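Local coordinates for enoyl-[acyl-carrier-protein] reductase [FMN] (Thermotoga maritima, PDB 5GVJ), which probably catalyses the NADH-dependent reduction of enoyl-acyl carrier protein in fatty acid synthesis, with FMN as its flavin cofactor, at residues G26-A31 against I57-Q62; V85-K90 against K109-K114; V115-A120 against R126-A131; L261-A264 against G268-E271; E286-P289 against E295-L298. The protein carries 1 engineered substitution. One frame throughout, in Å; residues are numbered along the deposited sequence.

The five contacts follow one another along the chain, each closing before the next opens. Interactions 1, 2 and 3 lie on the eight-stranded parallel barrel: the first two hold neighbouring outer helices to each other, the third a helix to its own strand. Their centres step about 17 Å from interaction 1 to 2 and again from 2 to 3. Arg-61 NH1 probably bonds to Glu-89 O (2.7 Å) between interactions 1 and 2, and Lys-109 packs on Val-115 between 2 and 3. Interactions 4 and 5, centres about 26 Å apart, lie across the chain's centre from interaction 3 and fix the segments that follow helix 260-265 and lead into helix 290-309.

Interaction 1: G26-A31 against I57-Q62; sequences GTPTLA and ISELRQ
The ring of Pro-28 meets the side chain of Glu-59 across the contact: Glu-59 CG lies 3.7 Å from both Pro-28 CB and Pro-28 CG, and Glu-59 OE2 comes within 3.5 Å of Pro-28 CG. The approach is carbon against methylene and one carboxylate oxygen, with the two side chains running obliquely to each other. Glu-59 reaches the ring because its CG stands between the backbone N and the carbonyl carbon (chi1 46°). Deeper in, Ala-31 CB touches Leu-60 CD1 at 3.6 Å, while Pro-28 CB and Leu-60 CB are 4.2 Å apart. The backbones come near here, Pro-28 CA being 5.0 Å from Leu-60 CA. Here the first turn of helix 28-36 packs on helix 50-63, two neighbouring outer helices of a TIM-barrel fold separated in sequence by strand 41-44. Both Ala-31 and Leu-60 also rest on Ile-43 of that strand, and Leu-60 on Phe-68 of the next one. Pro-28 opens the helix just after its N-cap, Thr-27, whose OG1 accepts a hydrogen bond from Leu-30 N (3.3 Å, 166° at the hydrogen).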
# COMPACT_ATOMS: atom_id res chain seq x y z
N GLY A 26 23.18 -6.04 1.94
CA GLY A 26 23.72 -4.85 1.32
C GLY A 26 25.24 -4.88 1.23
O GLY A 26 25.92 -4.06 1.86
N THR A 27 25.78 -5.81 0.44
CA THR A 27 27.21 -5.97 0.28
C THR A 27 27.77 -4.98 -0.73
O THR A 27 27.04 -4.50 -1.60
CB THR A 27 27.54 -7.39 -0.20
OG1 THR A 27 26.93 -7.61 -1.48
CG2 THR A 27 27.06 -8.44 0.79
N PRO A 28 29.07 -4.67 -0.65
CA PRO A 28 29.68 -3.85 -1.71
C PRO A 28 29.52 -4.43 -3.10
O PRO A 28 29.43 -3.68 -4.07
CB PRO A 28 31.16 -3.79 -1.31
CG PRO A 28 31.17 -4.06 0.15
CD PRO A 28 30.00 -4.95 0.46
N THR A 29 29.47 -5.76 -3.22
CA THR A 29 29.32 -6.36 -4.54
C THR A 29 27.97 -6.03 -5.16
O THR A 29 27.88 -5.70 -6.35
CB THR A 29 29.51 -7.88 -4.48
OG1 THR A 29 30.84 -8.18 -4.03
CG2 THR A 29 29.40 -8.42 -5.86
N LEU A 30 26.89 -6.14 -4.38
CA LEU A 30 25.57 -5.78 -4.91
C LEU A 30 25.45 -4.27 -5.08
O LEU A 30 24.92 -3.79 -6.09
CB LEU A 30 24.47 -6.31 -3.99
CG LEU A 30 23.01 -5.99 -4.35
CD1 LEU A 30 22.69 -6.27 -5.83
CD2 LEU A 30 22.09 -6.80 -3.46
N ALA A 31 25.95 -3.51 -4.10
CA ALA A 31 25.88 -2.05 -4.19
C ALA A 31 26.65 -1.52 -5.39
O ALA A 31 26.18 -0.64 -6.11
CB ALA A 31 26.40 -1.43 -2.89
N ILE A 57 33.68 0.15 1.80
CA ILE A 57 33.68 1.32 0.94
C ILE A 57 34.80 1.22 -0.08
O ILE A 57 34.62 1.51 -1.26
CB ILE A 57 33.79 2.61 1.78
CG1 ILE A 57 32.53 2.78 2.64
CG2 ILE A 57 34.00 3.81 0.87
CD1 ILE A 57 32.66 3.88 3.68
N SER A 58 35.98 0.77 0.37
CA SER A 58 37.12 0.64 -0.53
C SER A 58 36.83 -0.34 -1.66
O SER A 58 37.14 -0.07 -2.83
CB SER A 58 38.36 0.21 0.25
OG SER A 58 39.48 0.19 -0.61
N GLU A 59 36.24 -1.49 -1.34
CA GLU A 59 36.03 -2.45 -2.42
C GLU A 59 34.93 -2.02 -3.37
O GLU A 59 34.99 -2.34 -4.55
CB GLU A 59 35.77 -3.85 -1.87
CG GLU A 59 34.79 -3.99 -0.76
CD GLU A 59 34.92 -5.36 -0.09
OE1 GLU A 59 36.00 -5.64 0.47
OE2 GLU A 59 33.96 -6.15 -0.18
N LEU A 60 33.92 -1.27 -2.89
CA LEU A 60 32.95 -0.72 -3.83
C LEU A 60 33.62 0.24 -4.81
O LEU A 60 33.37 0.18 -6.02
CB LEU A 60 31.81 -0.01 -3.08
CG LEU A 60 30.72 0.60 -3.97
CD1 LEU A 60 29.36 0.54 -3.30
CD2 LEU A 60 31.03 2.05 -4.35
N ARG A 61 34.48 1.13 -4.30
CA ARG A 61 35.14 2.11 -5.17
C ARG A 61 36.16 1.48 -6.12
O ARG A 61 36.50 2.10 -7.13
CB ARG A 61 35.80 3.19 -4.32
CG ARG A 61 34.81 4.23 -3.80
CD ARG A 61 35.48 5.24 -2.88
NE ARG A 61 34.60 6.37 -2.62
CZ ARG A 61 34.60 7.06 -1.49
NH1 ARG A 61 35.41 6.72 -0.49
NH2 ARG A 61 33.75 8.08 -1.34
N GLN A 62 36.66 0.29 -5.81
CA GLN A 62 37.47 -0.43 -6.79
C GLN A 62 36.65 -0.86 -8.00
O GLN A 62 37.21 -1.04 -9.09
CB GLN A 62 38.14 -1.64 -6.14
CG GLN A 62 39.14 -1.25 -5.06
CD GLN A 62 39.70 -2.44 -4.32
OE1 GLN A 62 39.47 -3.58 -4.69
NE2 GLN A 62 40.45 -2.16 -3.25

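Interaction 2: V85-K90 against K109-K114; sequences VCIEEK and KENGTK
The side-chain amide of Asn-111 carries the methyl CG2 of Ile-87 over one face, with Ile-87 CG2 almost directly above Asn-111 CG at 3.9 Å. Asn-111 ND2 is nearly as close to the same methyl, which argues for contact with the flat group as a whole. The two side chains cross at about a right angle. At the amide's nitrogen end the polar partner lies one turn back: Asn-111 ND2 donates to Glu-107 O, which fixes the rotation of the plane under the methyl.

The second link is polar and more tenuous. Lys-90 folds back through bends at chi2 (-55°) and chi3 (-86°), and its NZ makes only a weak hydrogen bond to Asn-111 O, at 3.5 Å. A water supplies the better-defined bridge. It accepts from Lys-90 NZ (2.9 Å) and donates to Ile-87 O (2.7 Å) and to Asn-111 O (3.2 Å), so three groups from the two segments meet on one oxygen. Ile-87 O is held twice, since Lys-90 N also donates to it.

Just past the helix ends, Thr-113 OG1 is hydrogen-bonded to Val-91 O, a further link between the two connections. Each segment ends its helix in a Schellman motif, with a C-prime residue of positive phi: Lys-90 closes helix 79-88 through Val-91 N to Cys-86 O, and Gly-112 closes helix 102-110 through Thr-113 N to Leu-108 O. The arrangement pairs the C-terminal ends of two successive outer helices of the TIM barrel, each about to lead into its next parallel strand.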
# COMPACT_ATOMS: atom_id res chain seq x y z
N VAL A 85 33.07 7.39 10.02
CA VAL A 85 33.66 6.75 8.85
C VAL A 85 33.10 7.35 7.57
O VAL A 85 33.84 7.62 6.61
CB VAL A 85 33.43 5.22 8.87
CG1 VAL A 85 33.90 4.59 7.55
CG2 VAL A 85 34.16 4.58 10.05
N CYS A 86 31.78 7.57 7.52
CA CYS A 86 31.17 8.08 6.30
C CYS A 86 31.67 9.48 5.98
O CYS A 86 31.82 9.84 4.81
CB CYS A 86 29.64 8.08 6.43
SG CYS A 86 28.97 6.40 6.32
N ILE A 87 31.92 10.28 7.01
CA ILE A 87 32.46 11.62 6.79
C ILE A 87 33.90 11.54 6.25
O ILE A 87 34.24 12.18 5.26
CB ILE A 87 32.39 12.42 8.11
CG1 ILE A 87 30.92 12.76 8.41
CG2 ILE A 87 33.29 13.64 8.05
CD1 ILE A 87 30.65 13.30 9.81
N GLU A 88 34.73 10.70 6.88
CA GLU A 88 36.15 10.66 6.53
C GLU A 88 36.37 10.08 5.13
O GLU A 88 37.26 10.52 4.40
CB GLU A 88 36.94 9.87 7.58
CG GLU A 88 36.89 10.50 8.96
CD GLU A 88 37.35 11.97 9.02
OE1 GLU A 88 36.76 12.77 9.79
OE2 GLU A 88 38.29 12.32 8.29
N GLU A 89 35.58 9.08 4.75
CA GLU A 89 35.71 8.48 3.42
C GLU A 89 34.85 9.18 2.37
O GLU A 89 34.68 8.65 1.26
CB GLU A 89 35.38 6.99 3.49
CG GLU A 89 36.14 6.25 4.59
CD GLU A 89 37.67 6.40 4.49
OE1 GLU A 89 38.20 6.40 3.36
OE2 GLU A 89 38.33 6.52 5.53
N LYS A 90 34.31 10.37 2.67
CA LYS A 90 33.53 11.17 1.72
C LYS A 90 32.40 10.36 1.07
O LYS A 90 32.17 10.42 -0.14
CB LYS A 90 34.43 11.79 0.65
CG LYS A 90 35.68 12.49 1.17
CD LYS A 90 35.35 13.55 2.18
CE LYS A 90 35.03 14.90 1.53
NZ LYS A 90 34.51 15.88 2.54
N LYS A 109 25.88 16.88 6.71
CA LYS A 109 25.61 17.87 5.67
C LYS A 109 26.71 18.90 5.56
O LYS A 109 27.08 19.31 4.45
CB LYS A 109 24.28 18.56 5.94
CG LYS A 109 23.12 17.78 5.43
CD LYS A 109 21.91 18.64 5.51
CE LYS A 109 21.97 19.75 4.49
NZ LYS A 109 20.69 20.50 4.43
N GLU A 110 27.26 19.35 6.70
CA GLU A 110 28.38 20.29 6.63
C GLU A 110 29.54 19.74 5.82
O GLU A 110 30.28 20.51 5.19
CB GLU A 110 28.83 20.66 8.05
CG GLU A 110 27.82 21.58 8.71
CD GLU A 110 28.30 22.17 10.01
OE1 GLU A 110 29.34 21.71 10.52
OE2 GLU A 110 27.63 23.09 10.52
N ASN A 111 29.70 18.43 5.77
CA ASN A 111 30.80 17.83 5.02
C ASN A 111 30.38 17.34 3.63
O ASN A 111 31.13 16.60 2.99
CB ASN A 111 31.43 16.72 5.85
CG ASN A 111 32.28 17.28 6.99
OD1 ASN A 111 33.43 17.68 6.77
ND2 ASN A 111 31.73 17.33 8.20
N GLY A 112 29.21 17.76 3.14
CA GLY A 112 28.80 17.51 1.76
C GLY A 112 28.06 16.21 1.51
O GLY A 112 27.79 15.88 0.35
N THR A 113 27.72 15.47 2.55
CA THR A 113 26.98 14.23 2.39
C THR A 113 25.48 14.53 2.27
O THR A 113 24.97 15.42 2.96
CB THR A 113 27.25 13.32 3.59
OG1 THR A 113 28.62 12.91 3.57
CG2 THR A 113 26.37 12.08 3.56
N LYS A 114 24.79 13.83 1.37
CA LYS A 114 23.33 13.91 1.30
C LYS A 114 22.74 12.93 2.31
O LYS A 114 23.13 11.76 2.35
CB LYS A 114 22.81 13.60 -0.10
CG LYS A 114 23.43 14.45 -1.21
CD LYS A 114 23.10 15.92 -1.01
CE LYS A 114 23.44 16.73 -2.27
NZ LYS A 114 24.81 16.45 -2.75
O HOH W 1 32.80 14.15 4.13

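Interaction 3: V115-A120 against R126-A131; sequences VIPVVA and RMVERA
Apolar contacts carry this joint, and Val-128 is central to them. Pro-117 CG sits 3.9 Å from Val-128 CB, with Val-128 CG2 at 4.0 Å and CG1 at 4.1 Å from the same ring atom. These near-equal spacings show the ring corner resting against the fork of the valine, both methyls taking part. The two side chains slide past each other in opposite directions. A looser touch comes from Val-119, whose CG1 is 4.3 Å from Val-128 CG2. That methyl serves both strand residues because, with CG1 of Val-128 anti to the carbonyl carbon (chi1 -60°), CG2 falls between the backbone N and the carbonyl carbon.

Around this pair the shell is again carbon-rich: Val-128 leans on Val-136, and Val-119 meets Leu-124. All three contact residues are buried.

Polar bonds frame the packing on the strand side, where backbone bonds run to both neighbours, Pro-117 and Val-119 pairing with Ile-137, Ile-116 with Val-94 and Val-118 with Phe-96.

Alternation along the strand gives the rest of the geometry. The CB atoms of Pro-117 and Val-119 face the helix, whereas that of Ile-116 points the other way. Val-119 lies about 7 Å, side chain to side chain, from the FMN-binding Glu-139. Strand 114-119, helix 122-130 and strand 136-139 make one beta-alpha-beta crossover of the TIM barrel.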
# COMPACT_ATOMS: atom_id res chain seq x y z
N VAL A 115 21.81 13.41 3.14
CA VAL A 115 21.29 12.65 4.27
C VAL A 115 19.83 12.32 3.99
O VAL A 115 19.02 13.22 3.75
CB VAL A 115 21.46 13.42 5.58
CG1 VAL A 115 20.93 12.60 6.74
CG2 VAL A 115 22.95 13.77 5.79
N ILE A 116 19.50 11.03 4.02
CA ILE A 116 18.15 10.57 3.68
C ILE A 116 17.65 9.61 4.76
O ILE A 116 17.85 8.40 4.63
CB ILE A 116 18.11 9.90 2.30
CG1 ILE A 116 18.71 10.83 1.24
CG2 ILE A 116 16.66 9.58 1.90
CD1 ILE A 116 18.75 10.23 -0.16
N PRO A 117 17.00 10.10 5.82
CA PRO A 117 16.45 9.20 6.84
C PRO A 117 15.30 8.37 6.28
O PRO A 117 14.56 8.83 5.41
CB PRO A 117 15.95 10.15 7.94
CG PRO A 117 16.58 11.48 7.65
CD PRO A 117 16.76 11.51 6.15
N VAL A 118 15.16 7.15 6.78
CA VAL A 118 13.99 6.32 6.51
C VAL A 118 12.96 6.59 7.60
O VAL A 118 13.29 6.60 8.78
CB VAL A 118 14.36 4.83 6.44
CG1 VAL A 118 13.15 3.97 6.11
CG2 VAL A 118 15.48 4.58 5.41
N VAL A 119 11.72 6.86 7.20
CA VAL A 119 10.67 7.21 8.15
C VAL A 119 9.45 6.33 7.90
O VAL A 119 9.21 5.88 6.78
CB VAL A 119 10.27 8.70 8.08
CG1 VAL A 119 11.50 9.60 8.29
CG2 VAL A 119 9.61 9.01 6.75
N ALA A 120 8.71 6.06 8.96
CA ALA A 120 7.44 5.34 8.85
C ALA A 120 6.29 6.21 9.33
O ALA A 120 5.17 5.72 9.53
CB ALA A 120 7.50 4.03 9.64
N ARG A 126 8.43 15.27 8.89
CA ARG A 126 8.52 16.72 9.06
C ARG A 126 9.65 17.10 10.00
O ARG A 126 10.32 18.11 9.79
CB ARG A 126 7.19 17.28 9.58
CG ARG A 126 6.02 17.04 8.68
CD ARG A 126 4.89 17.92 9.16
NE ARG A 126 4.26 17.31 10.32
CZ ARG A 126 3.21 16.50 10.27
NH1 ARG A 126 2.64 16.24 9.10
NH2 ARG A 126 2.72 15.97 11.39
N MET A 127 9.89 16.30 11.04
CA MET A 127 10.98 16.58 11.97
C MET A 127 12.34 16.55 11.28
O MET A 127 13.16 17.46 11.46
CB MET A 127 10.95 15.59 13.13
CG MET A 127 9.69 15.71 14.00
SD MET A 127 9.81 14.77 15.55
CE MET A 127 9.58 13.08 15.03
N VAL A 128 12.59 15.51 10.47
CA VAL A 128 13.91 15.41 9.86
C VAL A 128 14.08 16.44 8.75
O VAL A 128 15.19 16.95 8.53
CB VAL A 128 14.18 13.97 9.36
CG1 VAL A 128 14.12 12.98 10.52
CG2 VAL A 128 13.21 13.58 8.28
N GLU A 129 13.00 16.80 8.05
CA GLU A 129 13.07 17.94 7.14
C GLU A 129 13.55 19.19 7.87
O GLU A 129 14.46 19.89 7.41
CB GLU A 129 11.72 18.22 6.46
CG GLU A 129 11.83 19.37 5.47
CD GLU A 129 10.54 19.69 4.74
OE1 GLU A 129 10.59 19.94 3.52
OE2 GLU A 129 9.49 19.71 5.39
N ARG A 130 12.93 19.49 9.02
CA ARG A 130 13.30 20.67 9.80
C ARG A 130 14.77 20.64 10.18
O ARG A 130 15.46 21.66 10.13
CB ARG A 130 12.43 20.75 11.06
CG ARG A 130 11.39 21.85 11.06
CD ARG A 130 10.58 21.88 12.37
NE ARG A 130 9.40 21.01 12.32
CZ ARG A 130 9.21 19.95 13.10
NH1 ARG A 130 10.12 19.61 14.01
NH2 ARG A 130 8.10 19.22 12.97
N ALA A 131 15.27 19.46 10.54
CA ALA A 131 16.65 19.27 10.98
C ALA A 131 17.65 19.20 9.83
O ALA A 131 18.85 19.02 10.09
CB ALA A 131 16.74 17.99 11.83

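Interaction 4: L261-A264 against G268-E271; sequences LRRA and GDLE
The backbone N of Asp-269 reaches back six residues to Arg-263 O, a wider return than the usual helical bond, at 3.0 Å and 169° at the hydrogen. It is the only well-aligned hydrogen bond between the two segments, its donor lying above the carbonyl plane. It finishes the C-terminal end of helix 260-265, where Gly-268 has positive phi and Asp-269 begins an Asx turn by accepting from Glu-271 N on its OD1 (2.8 Å). Gly-268 N bonds only weakly to Ala-264 O, 2.9 Å away but at 128°, and its approach to Arg-263 O fails on angle.

The side chains of Arg-263 and Asp-269 run alongside each other in the same direction, with Arg-263 CB 4.0 Å from Asp-269 CB. Their charged groups are only loosely coupled: the guanidinium and carboxylate planes are 59° apart and the salt bridge from Arg-263 NE to Asp-269 OD2 is long. Stronger partners lie just beyond, since Arg-263 NE donates to Arg-272 O and Asp-269 OD2 pairs with Arg-272 NH1. Placing an alanine at Asp-269 would probably undo the Asx turn and leave Arg-272 NH1 without its carboxylate mate. Ala-264 packs on Tyr-208 and Phe-275. Between the side chains of Arg-263 and Asp-269 the closest approach is Arg-263 CD to Asp-269 OD2, at 3.6 Å.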
# COMPACT_ATOMS: atom_id res chain seq x y z
N LEU A 261 19.28 -13.22 11.19
CA LEU A 261 19.31 -12.66 9.84
C LEU A 261 20.56 -13.12 9.09
O LEU A 261 20.48 -13.46 7.90
CB LEU A 261 19.24 -11.13 9.88
CG LEU A 261 19.25 -10.45 8.49
CD1 LEU A 261 17.99 -10.79 7.69
CD2 LEU A 261 19.43 -8.94 8.60
N ARG A 262 21.71 -13.16 9.76
CA ARG A 262 22.93 -13.63 9.12
C ARG A 262 22.80 -15.09 8.68
O ARG A 262 23.29 -15.46 7.60
CB ARG A 262 24.13 -13.47 10.06
CG ARG A 262 25.46 -13.64 9.35
CD ARG A 262 26.58 -13.98 10.33
NE ARG A 262 26.32 -15.26 11.00
CZ ARG A 262 26.71 -16.44 10.53
NH1 ARG A 262 27.39 -16.53 9.39
NH2 ARG A 262 26.41 -17.54 11.21
N ARG A 263 22.15 -15.92 9.49
CA ARG A 263 22.02 -17.33 9.13
C ARG A 263 21.22 -17.51 7.85
O ARG A 263 21.51 -18.40 7.04
CB ARG A 263 21.39 -18.13 10.27
CG ARG A 263 22.26 -18.29 11.51
CD ARG A 263 21.79 -19.46 12.36
NE ARG A 263 20.55 -19.17 13.07
CZ ARG A 263 20.49 -18.57 14.26
NH1 ARG A 263 21.60 -18.19 14.89
NH2 ARG A 263 19.30 -18.35 14.83
N ALA A 264 20.19 -16.68 7.64
CA ALA A 264 19.42 -16.76 6.41
C ALA A 264 20.22 -16.23 5.23
O ALA A 264 20.37 -16.92 4.21
CB ALA A 264 18.10 -16.00 6.55
N GLY A 268 21.81 -19.43 4.29
CA GLY A 268 20.59 -20.00 3.76
C GLY A 268 19.92 -21.00 4.69
O GLY A 268 19.33 -21.98 4.22
N ASP A 269 19.98 -20.76 5.99
CA ASP A 269 19.48 -21.70 6.99
C ASP A 269 17.96 -21.60 7.07
O ASP A 269 17.42 -20.64 7.63
CB ASP A 269 20.15 -21.41 8.33
CG ASP A 269 19.67 -22.33 9.45
OD1 ASP A 269 18.88 -23.25 9.18
OD2 ASP A 269 20.09 -22.11 10.60
N LEU A 270 17.26 -22.60 6.53
CA LEU A 270 15.80 -22.62 6.62
C LEU A 270 15.31 -22.88 8.03
O LEU A 270 14.16 -22.56 8.35
CB LEU A 270 15.19 -23.68 5.71
CG LEU A 270 15.07 -23.45 4.21
CD1 LEU A 270 14.53 -22.05 3.92
CD2 LEU A 270 16.41 -23.69 3.56
N GLU A 271 16.15 -23.46 8.88
CA GLU A 271 15.71 -23.87 10.21
C GLU A 271 15.67 -22.71 11.18
O GLU A 271 14.68 -22.52 11.89
CB GLU A 271 16.62 -24.99 10.73
CG GLU A 271 16.62 -26.22 9.85
CD GLU A 271 15.87 -27.38 10.47
OE1 GLU A 271 16.01 -27.57 11.69
OE2 GLU A 271 15.13 -28.08 9.73

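Interaction 5: E286-P289 against E295-L298; sequences EIKP and EDIL
Lys-288 sets its CG anti to the carbonyl carbon (chi1 -64°) and then runs extended all the way to NZ, while Asp-296 turns its CG the same way (chi1 -63°). The two side chains approach from opposite directions, across backbones whose nearest CA atoms, Lys-288 and Asp-296, are 10.1 Å apart. Lys-288 NZ donates to Asp-296 OD2 at 2.8 Å, a hydrogen bond within a salt bridge. The ammonium meets the oxygen on its anti side, 19° out of the carboxylate plane. The methylenes follow closely, with Lys-288 CE at 3.7 Å from Asp-296 OD2 and CD equally near. An alanine at Lys-288 is likely to leave the Asp-296 carboxylate without this mate, since the gap is spanned by the full length of the lysine.

Both partners are partly exposed, so the bridge lies at the surface. It joins a loop to the helix that directly follows, Pro-289 being the N-cap of helix 290-309. On the loop side Lys-288 pairs its backbone with Val-200 and Ile-287 packs on helix 206-214; on the other, Ile-297 and Leu-298 rest on Ile-17 of strand 17-18.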
# COMPACT_ATOMS: atom_id res chain seq x y z
N GLU A 286 11.51 -14.50 -10.85
CA GLU A 286 12.78 -15.02 -11.33
C GLU A 286 13.89 -14.08 -10.90
O GLU A 286 13.67 -12.89 -10.63
CB GLU A 286 12.79 -15.20 -12.85
CG GLU A 286 12.49 -13.96 -13.64
CD GLU A 286 12.64 -14.19 -15.14
OE1 GLU A 286 13.70 -14.70 -15.56
OE2 GLU A 286 11.70 -13.87 -15.89
N ILE A 287 15.09 -14.64 -10.81
CA ILE A 287 16.29 -13.88 -10.48
C ILE A 287 16.81 -13.23 -11.75
O ILE A 287 17.09 -13.92 -12.74
CB ILE A 287 17.34 -14.77 -9.82
CG1 ILE A 287 16.76 -15.50 -8.61
CG2 ILE A 287 18.58 -13.97 -9.45
CD1 ILE A 287 16.16 -14.57 -7.55
N LYS A 288 16.94 -11.91 -11.74
CA LYS A 288 17.38 -11.20 -12.92
C LYS A 288 18.72 -10.50 -12.69
O LYS A 288 19.06 -10.15 -11.55
CB LYS A 288 16.38 -10.12 -13.35
CG LYS A 288 15.00 -10.59 -13.79
CD LYS A 288 14.19 -9.33 -14.13
CE LYS A 288 12.72 -9.61 -14.37
NZ LYS A 288 12.02 -8.35 -14.73
N PRO A 289 19.49 -10.27 -13.75
CA PRO A 289 20.62 -9.34 -13.64
C PRO A 289 20.14 -7.96 -13.22
O PRO A 289 19.06 -7.52 -13.60
CB PRO A 289 21.20 -9.32 -15.05
CG PRO A 289 20.75 -10.60 -15.67
CD PRO A 289 19.37 -10.83 -15.10
N GLU A 295 16.43 -1.96 -16.57
CA GLU A 295 15.84 -1.79 -17.90
C GLU A 295 14.34 -2.07 -17.90
O GLU A 295 13.55 -1.32 -18.50
CB GLU A 295 16.52 -2.71 -18.91
CG GLU A 295 17.93 -2.30 -19.30
CD GLU A 295 18.69 -3.43 -19.96
OE1 GLU A 295 18.05 -4.35 -20.53
OE2 GLU A 295 19.95 -3.40 -19.90
N ASP A 296 13.93 -3.17 -17.27
CA ASP A 296 12.51 -3.53 -17.27
C ASP A 296 11.68 -2.52 -16.48
O ASP A 296 10.53 -2.23 -16.85
CB ASP A 296 12.32 -4.93 -16.71
CG ASP A 296 13.00 -6.01 -17.54
OD1 ASP A 296 13.27 -5.78 -18.75
OD2 ASP A 296 13.25 -7.09 -16.97
N ILE A 297 12.22 -2.03 -15.36
CA ILE A 297 11.51 -1.00 -14.57
C ILE A 297 11.20 0.20 -15.45
O ILE A 297 10.07 0.69 -15.50
CB ILE A 297 12.34 -0.56 -13.35
CG1 ILE A 297 12.59 -1.68 -12.34
CG2 ILE A 297 11.68 0.65 -12.67
CD1 ILE A 297 11.53 -2.67 -12.25
N LEU A 298 12.23 0.73 -16.11
CA LEU A 298 12.08 1.95 -16.88
C LEU A 298 11.11 1.76 -18.03
O LEU A 298 10.29 2.65 -18.33
CB LEU A 298 13.46 2.40 -17.39
CG LEU A 298 14.32 3.30 -16.49
CD1 LEU A 298 14.13 3.02 -15.02
CD2 LEU A 298 15.81 3.18 -16.85